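Local coordinates for protein VIN1 (Oscarella pearsei, PDB 6BFI) that binds actin filaments and, as a vinculin homolog of a sponge, may play a role in cell-cell adhesion, at residues Ala545-Phe557 with Asn745-Leu757. Numbering follows the deposited sequence.
Sequences AKVEADNSENPEF and NACMDKRAKTNLL
N551 O takes the backbone N-H of K750 almost straight on (2.9 Å, 172°), and E553 N gives a longer, 3.3 Å bond to M748 O, forming a single bridge between S552 and D749 where two interhelical turns meet. S552 CA also brings its hydrogen to M748 O.

The amide of N551, with CG anti to the backbone N (chi1 -171°), swings across to the start of helix 750-760. There its ND2 donates to D749 OD1 at 2.6 Å, on the syn side of a carboxylate whose plane stands 81° from the amide. The same D749 OD1 weakly caps R751 N. Next to it, the aliphatic part of R751 runs past the amide, CD 3.2 Å from N551 OD1, before bending to bring NH1 within 3.3 Å of E548 OE2 in a salt bridge.

K750 runs extended beyond CG to the C-terminal end of helix 524-550, its NZ donating to D550 O at 3.0 Å nearly along the C=O axis. The acid of E553 crosses this chain, OE2 3.5 Å from K750 CE. With an alanine here, D550 O would probably lose its ammonium donor and E553 the methylenes it rests on. M748 packs its terminal CE against N554 CA and CB.

M748 also pairs through its backbone with R820 of the C-terminal tail. The contact is thus a polar, surface-lying clasp between the 551-554 and 746-749 turns of this all-helical vinculin-family chain, in which backbone bonds fix the register and a cationic amine probably steadies the carbonyl end of helix 524-550.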
loop_
_atom_site.group_PDB
_atom_site.type_symbol
_atom_site.label_atom_id
_atom_site.label_comp_id
_atom_site.label_asym_id
_atom_site.label_seq_id
_atom_site.Cartn_x
_atom_site.Cartn_y
_atom_site.Cartn_z
ATOM N N ALA A 545 -5.764 20.851 -8.349
ATOM C CA ALA A 545 -5.099 21.835 -7.501
ATOM C C ALA A 545 -5.415 21.608 -6.028
ATOM O O ALA A 545 -4.557 21.829 -5.167
ATOM C CB ALA A 545 -5.497 23.251 -7.921
ATOM N N LYS A 546 -6.635 21.161 -5.721
ATOM C CA LYS A 546 -6.997 20.865 -4.337
ATOM C C LYS A 546 -6.180 19.697 -3.796
ATOM O O LYS A 546 -5.658 19.752 -2.675
ATOM C CB LYS A 546 -8.496 20.574 -4.246
ATOM C CG LYS A 546 -8.934 19.819 -2.999
ATOM C CD LYS A 546 -8.834 20.676 -1.748
ATOM C CE LYS A 546 -9.496 19.983 -0.564
ATOM N NZ LYS A 546 -9.344 20.750 0.704
ATOM N N VAL A 547 -6.054 18.628 -4.588
ATOM C CA VAL A 547 -5.240 17.490 -4.169
ATOM C C VAL A 547 -3.787 17.912 -3.972
ATOM O O VAL A 547 -3.142 17.522 -2.992
ATOM C CB VAL A 547 -5.365 16.339 -5.186
ATOM C CG1 VAL A 547 -4.228 15.339 -5.009
ATOM C CG2 VAL A 547 -6.709 15.646 -5.034
ATOM N N GLU A 548 -3.255 18.722 -4.890
ATOM C CA GLU A 548 -1.860 19.138 -4.773
ATOM C C GLU A 548 -1.642 20.028 -3.556
ATOM O O GLU A 548 -0.599 19.943 -2.898
ATOM C CB GLU A 548 -1.413 19.855 -6.044
ATOM C CG GLU A 548 -0.267 19.161 -6.751
ATOM C CD GLU A 548 0.972 19.036 -5.890
ATOM O OE1 GLU A 548 1.683 20.049 -5.718
ATOM O OE2 GLU A 548 1.232 17.924 -5.381
ATOM N N ALA A 549 -2.610 20.892 -3.246
ATOM C CA ALA A 549 -2.484 21.745 -2.070
ATOM C C ALA A 549 -2.558 20.928 -0.785
ATOM O O ALA A 549 -1.793 21.171 0.157
ATOM C CB ALA A 549 -3.566 22.825 -2.087
ATOM N N ASP A 550 -3.469 19.950 -0.731
ATOM C CA ASP A 550 -3.581 19.108 0.458
ATOM C C ASP A 550 -2.298 18.335 0.732
ATOM O O ASP A 550 -1.939 18.128 1.897
ATOM C CB ASP A 550 -4.748 18.134 0.302
ATOM C CG ASP A 550 -6.092 18.820 0.371
ATOM O OD1 ASP A 550 -6.129 20.072 0.336
ATOM O OD2 ASP A 550 -7.113 18.108 0.455
ATOM N N ASN A 551 -1.596 17.913 -0.317
ATOM C CA ASN A 551 -0.412 17.076 -0.173
ATOM C C ASN A 551 0.813 17.842 0.315
ATOM O O ASN A 551 1.840 17.215 0.600
ATOM C CB ASN A 551 -0.103 16.395 -1.511
ATOM C CG ASN A 551 0.975 15.336 -1.395
ATOM O OD1 ASN A 551 0.771 14.290 -0.779
ATOM N ND2 ASN A 551 2.134 15.603 -1.992
ATOM N N SER A 552 0.738 19.163 0.434
ATOM C CA SER A 552 1.876 19.974 0.838
ATOM C C SER A 552 1.647 20.563 2.223
ATOM O O SER A 552 0.539 21.004 2.546
ATOM C CB SER A 552 2.129 21.104 -0.165
ATOM O OG SER A 552 3.199 21.930 0.264
ATOM N N GLU A 553 2.702 20.566 3.036
ATOM C CA GLU A 553 2.695 21.230 4.332
ATOM C C GLU A 553 3.348 22.604 4.278
ATOM O O GLU A 553 3.641 23.182 5.328
ATOM C CB GLU A 553 3.387 20.359 5.382
ATOM C CG GLU A 553 2.755 18.987 5.557
ATOM C CD GLU A 553 2.735 18.527 7.003
ATOM O OE1 GLU A 553 3.438 19.139 7.835
ATOM O OE2 GLU A 553 2.011 17.556 7.308
ATOM N N ASN A 554 3.586 23.132 3.078
ATOM C CA ASN A 554 4.168 24.453 2.874
ATOM C C ASN A 554 3.056 25.494 2.863
ATOM O O ASN A 554 2.328 25.614 1.869
ATOM C CB ASN A 554 4.966 24.484 1.569
ATOM C CG ASN A 554 5.713 25.787 1.366
ATOM O OD1 ASN A 554 5.832 26.602 2.281
ATOM N ND2 ASN A 554 6.230 25.986 0.160
ATOM N N PRO A 555 2.899 26.269 3.940
ATOM C CA PRO A 555 1.715 27.143 4.043
ATOM C C PRO A 555 1.654 28.226 2.980
ATOM O O PRO A 555 0.561 28.548 2.497
ATOM C CB PRO A 555 1.847 27.740 5.453
ATOM C CG PRO A 555 2.783 26.825 6.182
ATOM C CD PRO A 555 3.740 26.334 5.145
ATOM N N GLU A 556 2.797 28.807 2.604
ATOM C CA GLU A 556 2.787 29.873 1.607
ATOM C C GLU A 556 2.356 29.349 0.242
ATOM O O GLU A 556 1.556 29.990 -0.453
ATOM C CB GLU A 556 4.167 30.525 1.523
ATOM C CG GLU A 556 4.750 30.930 2.871
ATOM C CD GLU A 556 3.949 32.020 3.561
ATOM O OE1 GLU A 556 3.252 32.787 2.862
ATOM O OE2 GLU A 556 4.015 32.109 4.806
ATOM N N PHE A 557 2.870 28.183 -0.154
ATOM C CA PHE A 557 2.473 27.593 -1.428
ATOM C C PHE A 557 0.998 27.204 -1.422
ATOM O O PHE A 557 0.305 27.366 -2.434
ATOM C CB PHE A 557 3.357 26.386 -1.741
ATOM C CG PHE A 557 2.815 25.499 -2.824
ATOM C CD1 PHE A 557 2.728 25.948 -4.131
ATOM C CD2 PHE A 557 2.402 24.208 -2.537
ATOM C CE1 PHE A 557 2.225 25.129 -5.129
ATOM C CE2 PHE A 557 1.904 23.384 -3.530
ATOM C CZ PHE A 557 1.816 23.845 -4.827
ATOM N N ASN A 745 9.466 13.761 9.515
ATOM C CA ASN A 745 8.798 14.884 10.165
ATOM C C ASN A 745 9.057 16.192 9.425
ATOM O O ASN A 745 8.143 17.008 9.258
ATOM C CB ASN A 745 9.253 14.990 11.620
ATOM C CG ASN A 745 8.391 15.936 12.433
ATOM O OD1 ASN A 745 8.667 17.132 12.514
ATOM N ND2 ASN A 745 7.338 15.400 13.041
ATOM N N ALA A 746 10.290 16.409 8.973
ATOM C CA ALA A 746 10.659 17.639 8.284
ATOM C C ALA A 746 10.341 17.608 6.793
ATOM O O ALA A 746 10.752 18.519 6.066
ATOM C CB ALA A 746 12.148 17.930 8.491
ATOM N N CYS A 747 9.627 16.587 6.329
ATOM C CA CYS A 747 9.252 16.475 4.927
ATOM C C CYS A 747 7.920 17.172 4.684
ATOM O O CYS A 747 6.973 17.015 5.459
ATOM C CB CYS A 747 9.159 15.007 4.512
ATOM S SG CYS A 747 8.675 14.736 2.792
ATOM N N MET A 748 7.858 17.952 3.605
ATOM C CA MET A 748 6.665 18.710 3.254
ATOM C C MET A 748 5.872 18.064 2.126
ATOM O O MET A 748 4.980 18.705 1.560
ATOM C CB MET A 748 7.047 20.142 2.879
ATOM C CG MET A 748 8.227 20.689 3.663
ATOM S SD MET A 748 8.423 22.472 3.479
ATOM C CE MET A 748 7.107 23.061 4.541
ATOM N N ASP A 749 6.177 16.816 1.786
ATOM C CA ASP A 749 5.478 16.073 0.741
ATOM C C ASP A 749 4.768 14.908 1.424
ATOM O O ASP A 749 5.394 13.897 1.752
ATOM C CB ASP A 749 6.454 15.596 -0.331
ATOM C CG ASP A 749 5.757 15.148 -1.601
ATOM O OD1 ASP A 749 4.546 14.845 -1.546
ATOM O OD2 ASP A 749 6.423 15.098 -2.655
ATOM N N LYS A 750 3.455 15.052 1.629
ATOM C CA LYS A 750 2.714 14.062 2.405
ATOM C C LYS A 750 2.700 12.701 1.721
ATOM O O LYS A 750 2.542 11.672 2.388
ATOM C CB LYS A 750 1.287 14.549 2.660
ATOM C CG LYS A 750 1.199 15.750 3.583
ATOM C CD LYS A 750 -0.246 16.178 3.805
ATOM C CE LYS A 750 -0.336 17.400 4.707
ATOM N NZ LYS A 750 -1.733 17.887 4.871
ATOM N N ARG A 751 2.856 12.671 0.396
ATOM C CA ARG A 751 2.940 11.397 -0.311
ATOM C C ARG A 751 4.193 10.628 0.098
ATOM O O ARG A 751 4.112 9.471 0.530
ATOM C CB ARG A 751 2.908 11.640 -1.822
ATOM C CG ARG A 751 1.527 11.476 -2.442
ATOM C CD ARG A 751 1.203 12.589 -3.429
ATOM N NE ARG A 751 2.164 12.669 -4.527
ATOM C CZ ARG A 751 2.162 13.625 -5.451
ATOM N NH1 ARG A 751 1.249 14.586 -5.408
ATOM N NH2 ARG A 751 3.071 13.625 -6.417
ATOM N N ALA A 752 5.361 11.264 -0.016
ATOM C CA ALA A 752 6.604 10.614 0.385
ATOM C C ALA A 752 6.673 10.438 1.897
ATOM O O ALA A 752 7.208 9.437 2.389
ATOM C CB ALA A 752 7.800 11.419 -0.120
ATOM N N LYS A 753 6.144 11.410 2.646
ATOM C CA LYS A 753 6.051 11.292 4.100
ATOM C C LYS A 753 5.324 10.011 4.496
ATOM O O LYS A 753 5.843 9.191 5.263
ATOM C CB LYS A 753 5.330 12.522 4.655
ATOM C CG LYS A 753 5.546 12.820 6.125
ATOM C CD LYS A 753 4.616 13.946 6.565
ATOM C CE LYS A 753 5.038 14.562 7.888
ATOM N NZ LYS A 753 6.244 15.425 7.745
ATOM N N THR A 754 4.113 9.826 3.963
ATOM C CA THR A 754 3.358 8.601 4.202
ATOM C C THR A 754 4.128 7.377 3.724
ATOM O O THR A 754 4.141 6.341 4.400
ATOM C CB THR A 754 1.997 8.686 3.509
ATOM O OG1 THR A 754 1.179 9.660 4.170
ATOM C CG2 THR A 754 1.291 7.339 3.530
ATOM N N ASN A 755 4.783 7.480 2.564
ATOM C CA ASN A 755 5.546 6.351 2.040
ATOM C C ASN A 755 6.606 5.887 3.033
ATOM O O ASN A 755 6.820 4.680 3.206
ATOM C CB ASN A 755 6.189 6.730 0.706
ATOM C CG ASN A 755 6.947 5.577 0.076
ATOM O OD1 ASN A 755 6.581 4.414 0.242
ATOM N ND2 ASN A 755 8.012 5.894 -0.653
ATOM N N LEU A 756 7.272 6.829 3.704
ATOM C CA LEU A 756 8.310 6.459 4.662
ATOM C C LEU A 756 7.717 5.971 5.980
ATOM O O LEU A 756 8.243 5.029 6.591
ATOM C CB LEU A 756 9.245 7.647 4.903
ATOM C CG LEU A 756 10.390 7.442 5.896
ATOM C CD1 LEU A 756 11.301 6.303 5.453
ATOM C CD2 LEU A 756 11.181 8.731 6.069
ATOM N N LEU A 757 6.622 6.591 6.433
ATOM C CA LEU A 757 6.040 6.194 7.712
ATOM C C LEU A 757 5.419 4.804 7.640
ATOM O O LEU A 757 5.486 4.040 8.613
ATOM C CB LEU A 757 5.006 7.224 8.165
ATOM C CG LEU A 757 5.607 8.531 8.684
ATOM C CD1 LEU A 757 4.550 9.375 9.374
ATOM C CD2 LEU A 757 6.769 8.248 9.622
#